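Local coordinates for trehalose synthase regulatory protein (PDB 5HUS) that probably acts as a regulatory subunit of the trehalose synthase complex, the crystallised C-terminal part having the HAD-type fold of the trehalose-phosphatase family, at residues Leu22-Leu27 / Lys203-Val208; Asp81-Phe86 / Lys108-Leu113; Ile92-Glu97 / Phe101-Gly106. One frame throughout, in Å; residues are numbered along the deposited sequence.

All three contacts gather about the mixed central sheet of the HAD-like core. Along the chain the segments come as 22-27, 81-86, 92-97, 101-106, 108-113 and 203-208, so contact 1 encloses contact 2, which in turn encloses contact 3. Centres of contacts 2 and 3 lie about 6 Å apart, those of 1 and 3 about 9 Å, and those of 1 and 2 about 14 Å. Contact 3 joins the hairpin strands 93-96 and 101-103. Helix 79-86 with Trp110 packs on the side of Leu94 and Ala96, helix 200-213 on the side of Ile95 and Val102. This end of the sheet is therefore sandwiched between segments close and distant in sequence.

Contact 1 of 3, residues Leu22-Leu27 / Lys203-Val208; sequences LIILAL and KAIRLV
Leu22 and Ile24 on strand 20-26 face Val208 and Ile205 on helix 200-213, with CA atoms 8.7 Å apart for Leu22 and Val208 and 7.9 Å apart for Ile24 and Ile205. This is helix-on-sheet packing in the Rossmann-like core of a HAD-type domain, where strand 20-26 lies between parallel strands 69-74 and 243-250. Alternate strand residues meet helix residues three apart, and the pairing runs in opposite senses along the two segments. The junction is wholly apolar and buried. With CG1 beside the backbone N (chi1 -64°) and the chain then extended, Ile24 reaches out with CD1. That methyl settles on the fork of Ile205, 3.6 Å from Ile205 CG2 and 3.8 Å from Ile205 CG1. Tyr248 of strand 243-250 touches both isoleucines, while Tyr72 of strand 69-74 touches both Leu22 and Val208. Arg206 leaves the helix on the side away from the strand, and its guanidinium forms a salt bridge with Asp235. The two methyls of Val208 divide their contacts: CG1 rests 3.9 Å from Leu22 CD1, whereas CG2 packs against Val102 CG1 of the neighbouring hairpin.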
loop_
_atom_site.group_PDB
_atom_site.type_symbol
_atom_site.label_atom_id
_atom_site.label_comp_id
_atom_site.label_asym_id
_atom_site.label_seq_id
_atom_site.Cartn_x
_atom_site.Cartn_y
_atom_site.Cartn_z
ATOM N N LEU A 22 -12.363 -2.401 -9.408
ATOM C CA LEU A 22 -11.359 -1.645 -8.662
ATOM C C LEU A 22 -10.088 -2.465 -8.553
ATOM O O LEU A 22 -10.112 -3.607 -8.089
ATOM C CB LEU A 22 -11.872 -1.277 -7.265
ATOM C CG LEU A 22 -10.850 -0.595 -6.346
ATOM C CD1 LEU A 22 -10.398 0.734 -6.932
ATOM C CD2 LEU A 22 -11.451 -0.411 -4.965
ATOM N N ILE A 23 -8.982 -1.884 -9.009
ATOM C CA ILE A 23 -7.702 -2.574 -9.015
ATOM C C ILE A 23 -6.695 -1.768 -8.224
ATOM O O ILE A 23 -6.488 -0.590 -8.499
ATOM C CB ILE A 23 -7.188 -2.800 -10.450
ATOM C CG1 ILE A 23 -8.160 -3.721 -11.207
ATOM C CG2 ILE A 23 -5.788 -3.383 -10.430
ATOM C CD1 ILE A 23 -7.861 -3.885 -12.684
ATOM N N ILE A 24 -6.101 -2.398 -7.219
ATOM C CA ILE A 24 -5.127 -1.727 -6.366
ATOM C C ILE A 24 -3.796 -2.444 -6.486
ATOM O O ILE A 24 -3.692 -3.638 -6.194
ATOM C CB ILE A 24 -5.605 -1.688 -4.893
ATOM C CG1 ILE A 24 -6.880 -0.844 -4.799
ATOM C CG2 ILE A 24 -4.509 -1.132 -3.983
ATOM C CD1 ILE A 24 -7.605 -0.963 -3.495
ATOM N N LEU A 25 -2.788 -1.718 -6.970
ATOM C CA LEU A 25 -1.477 -2.299 -7.227
ATOM C C LEU A 25 -0.433 -1.735 -6.269
ATOM O O LEU A 25 -0.107 -0.548 -6.329
ATOM C CB LEU A 25 -1.055 -2.039 -8.675
ATOM C CG LEU A 25 -2.064 -2.478 -9.744
ATOM C CD1 LEU A 25 -1.545 -2.167 -11.155
ATOM C CD2 LEU A 25 -2.365 -3.960 -9.585
ATOM N N ALA A 26 0.077 -2.588 -5.384
ATOM C CA ALA A 26 1.158 -2.200 -4.476
ATOM C C ALA A 26 2.480 -2.499 -5.150
ATOM O O ALA A 26 2.968 -3.625 -5.106
ATOM C CB ALA A 26 1.046 -2.936 -3.139
ATOM N N LEU A 27 3.047 -1.482 -5.787
ATOM C CA LEU A 27 4.253 -1.650 -6.590
ATOM C C LEU A 27 5.338 -0.686 -6.149
ATOM O O LEU A 27 5.051 0.411 -5.672
ATOM C CB LEU A 27 3.947 -1.428 -8.070
ATOM C CG LEU A 27 2.861 -2.288 -8.711
ATOM C CD1 LEU A 27 2.591 -1.835 -10.134
ATOM C CD2 LEU A 27 3.262 -3.755 -8.678
ATOM N N LYS A 203 -7.385 0.901 5.774
ATOM C CA LYS A 203 -8.329 2.011 5.831
ATOM C C LYS A 203 -8.353 2.789 4.516
ATOM O O LYS A 203 -9.410 3.260 4.094
ATOM C CB LYS A 203 -7.995 2.936 7.004
ATOM C CG LYS A 203 -8.164 2.245 8.352
ATOM C CD LYS A 203 -7.999 3.197 9.523
ATOM C CE LYS A 203 -8.197 2.464 10.840
ATOM N NZ LYS A 203 -8.073 3.378 12.022
ATOM N N ALA A 204 -7.200 2.908 3.861
ATOM C CA ALA A 204 -7.144 3.590 2.572
ATOM C C ALA A 204 -7.860 2.791 1.488
ATOM O O ALA A 204 -8.579 3.354 0.668
ATOM C CB ALA A 204 -5.697 3.859 2.165
ATOM N N ILE A 205 -7.658 1.478 1.486
ATOM C CA ILE A 205 -8.329 0.623 0.520
ATOM C C ILE A 205 -9.840 0.720 0.725
ATOM O O ILE A 205 -10.597 0.879 -0.229
ATOM C CB ILE A 205 -7.858 -0.841 0.631
ATOM C CG1 ILE A 205 -6.411 -0.954 0.125
ATOM C CG2 ILE A 205 -8.794 -1.769 -0.181
ATOM C CD1 ILE A 205 -5.769 -2.305 0.352
ATOM N N ARG A 206 -10.267 0.677 1.983
ATOM C CA ARG A 206 -11.686 0.793 2.302
ATOM C C ARG A 206 -12.244 2.134 1.841
ATOM O O ARG A 206 -13.353 2.199 1.325
ATOM C CB ARG A 206 -11.918 0.613 3.804
ATOM C CG ARG A 206 -13.367 0.840 4.222
ATOM C CD ARG A 206 -13.571 0.577 5.711
ATOM N NE ARG A 206 -12.860 1.530 6.555
ATOM C CZ ARG A 206 -12.854 1.491 7.885
ATOM N NH1 ARG A 206 -13.525 0.542 8.526
ATOM N NH2 ARG A 206 -12.174 2.400 8.574
ATOM N N LEU A 207 -11.465 3.198 2.010
ATOM C CA LEU A 207 -11.885 4.531 1.579
ATOM C C LEU A 207 -12.046 4.611 0.059
ATOM O O LEU A 207 -13.057 5.104 -0.447
ATOM C CB LEU A 207 -10.878 5.585 2.072
ATOM C CG LEU A 207 -11.125 7.066 1.756
ATOM C CD1 LEU A 207 -10.434 7.935 2.796
ATOM C CD2 LEU A 207 -10.630 7.463 0.360
ATOM N N VAL A 208 -11.038 4.147 -0.671
ATOM C CA VAL A 208 -11.103 4.159 -2.130
ATOM C C VAL A 208 -12.263 3.298 -2.624
ATOM O O VAL A 208 -13.035 3.722 -3.483
ATOM C CB VAL A 208 -9.773 3.680 -2.744
ATOM C CG1 VAL A 208 -9.903 3.513 -4.250
ATOM C CG2 VAL A 208 -8.660 4.676 -2.403
#

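Contact 2 of 3, residues Asp81-Phe86 / Lys108-Leu113; sequences DLDIMF and KNWISL
Trp110 reaches across to Asp83 and Leu82 of helix 79-86 and ties the chain at edge strand 111-112 to that helix. CB leaves the backbone toward the helix; CG sits anti to the carbonyl carbon (chi1 -65°), and the turn about the next bond brings the NE1/CZ2 edge to Asp83. CD1 stays 3.9 Å from Asp83 OD2, at the fringe of the contact. NE1 makes the central interaction, a hydrogen bond to Asp83 OD2 of 2.9 Å that is almost perfectly straight (178° at the hydrogen). The acceptor lies in the ring plane, and NE1 meets OD2 on its syn side, 26° out of the carboxylate plane. Further round the edge, CE2 lies 3.5 Å from Asp83 OD1, and CZ2 comes within 3.3 Å of the same oxygen. At the far end of the ring, CH2 meets Leu82 CD1 at 4.3 Å, a looser apolar touch. Asp83 OD1 also forms a salt bridge with Lys103 NZ, so a neutral indole donor and a cation share one carboxylate; this would be expected to favour its ionised form. The indole lies beside helix 79-86 on the same face of the hairpin, against Leu94 and Ala96 of strand 93-96 and Phe101 and Lys103 of strand 101-103, while the next residue, Ile111, pairs through its backbone with Val102.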
loop_
_atom_site.group_PDB
_atom_site.type_symbol
_atom_site.label_atom_id
_atom_site.label_comp_id
_atom_site.label_asym_id
_atom_site.label_seq_id
_atom_site.Cartn_x
_atom_site.Cartn_y
_atom_site.Cartn_z
ATOM N N ASP A 81 6.703 13.291 -3.977
ATOM C CA ASP A 81 7.397 12.433 -4.944
ATOM C C ASP A 81 6.429 11.816 -5.951
ATOM O O ASP A 81 6.734 11.728 -7.139
ATOM C CB ASP A 81 8.183 11.328 -4.236
ATOM C CG ASP A 81 9.465 11.840 -3.594
ATOM O OD1 ASP A 81 9.808 13.017 -3.812
ATOM O OD2 ASP A 81 10.127 11.064 -2.875
ATOM N N LEU A 82 5.263 11.377 -5.479
ATOM C CA LEU A 82 4.273 10.789 -6.365
ATOM C C LEU A 82 3.683 11.816 -7.325
ATOM O O LEU A 82 3.410 11.496 -8.479
ATOM C CB LEU A 82 3.153 10.115 -5.548
ATOM C CG LEU A 82 3.637 8.817 -4.898
ATOM C CD1 LEU A 82 2.639 8.300 -3.863
ATOM C CD2 LEU A 82 3.929 7.753 -5.952
ATOM N N ASP A 83 3.466 13.036 -6.845
ATOM C CA ASP A 83 2.936 14.098 -7.701
ATOM C C ASP A 83 3.920 14.418 -8.827
ATOM O O ASP A 83 3.516 14.672 -9.961
ATOM C CB ASP A 83 2.634 15.361 -6.890
ATOM C CG ASP A 83 1.300 15.298 -6.158
ATOM O OD1 ASP A 83 0.449 14.451 -6.499
ATOM O OD2 ASP A 83 1.103 16.128 -5.246
ATOM N N ILE A 84 5.212 14.398 -8.518
ATOM C CA ILE A 84 6.226 14.592 -9.561
ATOM C C ILE A 84 6.194 13.440 -10.564
ATOM O O ILE A 84 6.214 13.654 -11.783
ATOM C CB ILE A 84 7.641 14.726 -8.952
ATOM C CG1 ILE A 84 7.803 16.105 -8.301
ATOM C CG2 ILE A 84 8.707 14.489 -10.014
ATOM C CD1 ILE A 84 9.048 16.248 -7.454
ATOM N N MET A 85 6.108 12.214 -10.056
ATOM C CA MET A 85 6.116 11.036 -10.910
ATOM C C MET A 85 4.929 10.945 -11.848
ATOM O O MET A 85 5.083 10.568 -13.013
ATOM C CB MET A 85 6.168 9.768 -10.065
ATOM C CG MET A 85 7.521 9.469 -9.459
ATOM S SD MET A 85 7.397 8.008 -8.412
ATOM C CE MET A 85 9.118 7.535 -8.276
ATOM N N PHE A 86 3.743 11.284 -11.351
ATOM C CA PHE A 86 2.519 10.975 -12.091
ATOM C C PHE A 86 1.743 12.211 -12.537
ATOM O O PHE A 86 0.575 12.104 -12.904
ATOM C CB PHE A 86 1.622 10.060 -11.241
ATOM C CG PHE A 86 2.160 8.665 -11.108
ATOM C CD1 PHE A 86 1.904 7.716 -12.080
ATOM C CD2 PHE A 86 2.958 8.312 -10.029
ATOM C CE1 PHE A 86 2.415 6.440 -11.973
ATOM C CE2 PHE A 86 3.470 7.035 -9.916
ATOM C CZ PHE A 86 3.201 6.098 -10.889
ATOM N N LYS A 108 -7.657 16.977 -7.867
ATOM C CA LYS A 108 -6.508 17.880 -7.839
ATOM C C LYS A 108 -5.813 17.842 -6.484
ATOM O O LYS A 108 -4.637 18.175 -6.368
ATOM C CB LYS A 108 -6.935 19.318 -8.149
ATOM C CG LYS A 108 -7.701 19.500 -9.445
ATOM C CD LYS A 108 -7.877 20.982 -9.759
ATOM C CE LYS A 108 -9.318 21.321 -10.116
ATOM N NZ LYS A 108 -9.791 20.592 -11.327
ATOM N N ASN A 109 -6.550 17.434 -5.458
ATOM C CA ASN A 109 -6.054 17.506 -4.092
ATOM C C ASN A 109 -5.970 16.150 -3.408
ATOM O O ASN A 109 -6.716 15.234 -3.735
ATOM C CB ASN A 109 -6.944 18.437 -3.271
ATOM C CG ASN A 109 -6.828 19.875 -3.710
ATOM O OD1 ASN A 109 -5.730 20.361 -3.984
ATOM N ND2 ASN A 109 -7.958 20.563 -3.791
ATOM N N TRP A 110 -5.054 16.037 -2.452
ATOM C CA TRP A 110 -4.957 14.838 -1.636
ATOM C C TRP A 110 -5.944 14.871 -0.493
ATOM O O TRP A 110 -6.170 15.914 0.129
ATOM C CB TRP A 110 -3.551 14.667 -1.055
ATOM C CG TRP A 110 -2.478 14.425 -2.055
ATOM C CD1 TRP A 110 -1.746 15.369 -2.718
ATOM C CD2 TRP A 110 -1.982 13.152 -2.490
ATOM N NE1 TRP A 110 -0.834 14.761 -3.551
ATOM C CE2 TRP A 110 -0.957 13.401 -3.425
ATOM C CE3 TRP A 110 -2.308 11.827 -2.178
ATOM C CZ2 TRP A 110 -0.254 12.373 -4.055
ATOM C CZ3 TRP A 110 -1.610 10.806 -2.805
ATOM C CH2 TRP A 110 -0.595 11.086 -3.737
ATOM N N ILE A 111 -6.512 13.708 -0.216
ATOM C CA ILE A 111 -7.272 13.471 0.995
ATOM C C ILE A 111 -6.332 12.986 2.079
ATOM O O ILE A 111 -5.544 12.069 1.856
ATOM C CB ILE A 111 -8.363 12.420 0.784
ATOM C CG1 ILE A 111 -9.396 12.915 -0.226
ATOM C CG2 ILE A 111 -9.012 12.053 2.122
ATOM C CD1 ILE A 111 -10.309 11.818 -0.724
ATOM N N SER A 112 -6.404 13.603 3.249
ATOM C CA SER A 112 -5.581 13.162 4.364
ATOM C C SER A 112 -6.377 12.217 5.259
ATOM O O SER A 112 -7.222 12.642 6.050
ATOM C CB SER A 112 -5.061 14.358 5.161
ATOM O OG SER A 112 -4.148 13.935 6.162
ATOM N N LEU A 113 -6.113 10.925 5.111
ATOM C CA LEU A 113 -6.659 9.934 6.021
ATOM C C LEU A 113 -5.949 10.055 7.366
ATOM O O LEU A 113 -6.558 9.873 8.426
ATOM C CB LEU A 113 -6.506 8.533 5.428
ATOM C CG LEU A 113 -7.244 7.366 6.072
ATOM C CD1 LEU A 113 -8.705 7.699 6.348
ATOM C CD2 LEU A 113 -7.135 6.145 5.163
#

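Contact 3 of 3, residues Ile92-Glu97 / Phe101-Gly106; sequences IGLIAE and FVKLIG
Leu94 and Lys103 form a hydrogen-bonded pair in the antiparallel hairpin of strands 93-96 and 101-103, whose axes approach to 4.7 Å at 171°. Leu94 N donates to Lys103 O at 3.0 Å, and Lys103 N returns a bond to Leu94 O at 2.8 Å. In the next such pair Ala96 N reaches Phe101 O at 2.8 Å, while the return bond from Phe101 N to Ala96 O is weak (3.3 Å). Between them Ile95 and Val102, a non-hydrogen-bonded pair, lie side by side with their CG2 methyls 4.2 Å apart, facing Val208 of helix 200-213. Beyond the last bridge, Ile105 CG1 lies 3.5 Å from Gly93 N. At the turn, Glu97 has CG anti to the carbonyl carbon (chi1 -62°) and an extended chain, which lays its carboxylate beside Phe101: CD comes to the ring edge in plane, with OE2 3.7 Å from Phe101 CE2 and the planes 63° apart. Asp146 N, Ala147 N and Thr148 OG1 position Glu97 from beyond the hairpin; Arg79 makes a cation-pi contact with Phe101. Backbone bonds thus set the hairpin's register, and the buried carboxylate, satisfied by these donors, links the core sheet to the turn between strands 141-144 and 149-152.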
loop_
_atom_site.group_PDB
_atom_site.type_symbol
_atom_site.label_atom_id
_atom_site.label_comp_id
_atom_site.label_asym_id
_atom_site.label_seq_id
_atom_site.Cartn_x
_atom_site.Cartn_y
_atom_site.Cartn_z
ATOM N N ILE A 92 -4.271 7.428 -13.248
ATOM C CA ILE A 92 -3.900 6.527 -12.162
ATOM C C ILE A 92 -4.209 7.141 -10.793
ATOM O O ILE A 92 -3.717 8.220 -10.460
ATOM C CB ILE A 92 -2.392 6.176 -12.221
ATOM C CG1 ILE A 92 -2.035 5.540 -13.572
ATOM C CG2 ILE A 92 -1.994 5.261 -11.067
ATOM C CD1 ILE A 92 -0.731 4.790 -13.552
ATOM N N GLY A 93 -5.022 6.455 -9.998
ATOM C CA GLY A 93 -5.256 6.890 -8.635
ATOM C C GLY A 93 -4.011 6.656 -7.798
ATOM O O GLY A 93 -3.226 5.738 -8.071
ATOM N N LEU A 94 -3.814 7.495 -6.787
ATOM C CA LEU A 94 -2.625 7.396 -5.953
ATOM C C LEU A 94 -2.955 7.244 -4.481
ATOM O O LEU A 94 -3.821 7.946 -3.941
ATOM C CB LEU A 94 -1.735 8.632 -6.147
ATOM C CG LEU A 94 -1.290 8.910 -7.592
ATOM C CD1 LEU A 94 -0.659 10.301 -7.709
ATOM C CD2 LEU A 94 -0.337 7.840 -8.096
ATOM N N ILE A 95 -2.250 6.329 -3.828
ATOM C CA ILE A 95 -2.318 6.199 -2.377
ATOM C C ILE A 95 -0.885 6.330 -1.857
ATOM O O ILE A 95 -0.034 5.500 -2.173
ATOM C CB ILE A 95 -2.947 4.862 -1.943
ATOM C CG1 ILE A 95 -4.323 4.681 -2.588
ATOM C CG2 ILE A 95 -3.104 4.825 -0.436
ATOM C CD1 ILE A 95 -4.876 3.271 -2.446
ATOM N N ALA A 96 -0.623 7.385 -1.086
ATOM C CA ALA A 96 0.736 7.718 -0.657
ATOM C C ALA A 96 1.000 7.325 0.790
ATOM O O ALA A 96 0.073 7.238 1.597
ATOM C CB ALA A 96 0.995 9.212 -0.833
ATOM N N GLU A 97 2.277 7.105 1.099
ATOM C CA GLU A 97 2.730 6.678 2.428
ATOM C C GLU A 97 1.867 5.550 2.971
ATOM O O GLU A 97 1.402 5.578 4.117
ATOM C CB GLU A 97 2.762 7.864 3.401
ATOM C CG GLU A 97 3.741 8.954 2.956
ATOM C CD GLU A 97 4.142 9.902 4.070
ATOM O OE1 GLU A 97 4.333 9.445 5.223
ATOM O OE2 GLU A 97 4.281 11.108 3.785
ATOM N N PHE A 101 -2.432 9.109 2.729
ATOM C CA PHE A 101 -2.955 10.119 1.808
ATOM C C PHE A 101 -3.476 9.480 0.536
ATOM O O PHE A 101 -2.873 8.553 0.021
ATOM C CB PHE A 101 -1.874 11.148 1.462
ATOM C CG PHE A 101 -1.190 11.727 2.668
ATOM C CD1 PHE A 101 -1.785 12.746 3.398
ATOM C CD2 PHE A 101 0.043 11.241 3.078
ATOM C CE1 PHE A 101 -1.157 13.274 4.521
ATOM C CE2 PHE A 101 0.676 11.761 4.199
ATOM C CZ PHE A 101 0.075 12.782 4.920
ATOM N N VAL A 102 -4.602 9.982 0.037
ATOM C CA VAL A 102 -5.250 9.418 -1.141
ATOM C C VAL A 102 -5.570 10.512 -2.145
ATOM O O VAL A 102 -6.177 11.526 -1.789
ATOM C CB VAL A 102 -6.566 8.680 -0.789
ATOM C CG1 VAL A 102 -7.291 8.240 -2.072
ATOM C CG2 VAL A 102 -6.291 7.485 0.121
ATOM N N LYS A 103 -5.161 10.308 -3.394
ATOM C CA LYS A 103 -5.597 11.188 -4.471
ATOM C C LYS A 103 -6.466 10.374 -5.429
ATOM O O LYS A 103 -5.973 9.572 -6.227
ATOM C CB LYS A 103 -4.399 11.835 -5.189
ATOM C CG LYS A 103 -4.796 12.715 -6.365
ATOM C CD LYS A 103 -3.601 13.515 -6.903
ATOM C CE LYS A 103 -3.223 14.634 -5.943
ATOM N NZ LYS A 103 -2.196 15.566 -6.511
ATOM N N LEU A 104 -7.776 10.563 -5.299
ATOM C CA LEU A 104 -8.750 9.887 -6.141
ATOM C C LEU A 104 -8.537 10.253 -7.600
ATOM O O LEU A 104 -8.038 11.332 -7.909
ATOM C CB LEU A 104 -10.169 10.255 -5.708
ATOM C CG LEU A 104 -10.526 9.946 -4.254
ATOM C CD1 LEU A 104 -11.841 10.612 -3.879
ATOM C CD2 LEU A 104 -10.596 8.447 -4.016
ATOM N N ILE A 105 -8.919 9.352 -8.495
ATOM C CA ILE A 105 -8.748 9.586 -9.925
ATOM C C ILE A 105 -9.475 10.866 -10.338
ATOM O O ILE A 105 -10.658 11.046 -10.032
ATOM C CB ILE A 105 -9.257 8.383 -10.740
ATOM C CG1 ILE A 105 -8.380 7.157 -10.474
ATOM C CG2 ILE A 105 -9.256 8.692 -12.216
ATOM C CD1 ILE A 105 -9.016 5.838 -10.917
ATOM N N GLY A 106 -8.747 11.769 -10.991
ATOM C CA GLY A 106 -9.311 13.033 -11.436
ATOM C C GLY A 106 -9.231 14.164 -10.421
ATOM O O GLY A 106 -9.525 15.314 -10.747
HETATM O O HOH W 1 -4.932 10.453 -9.084
#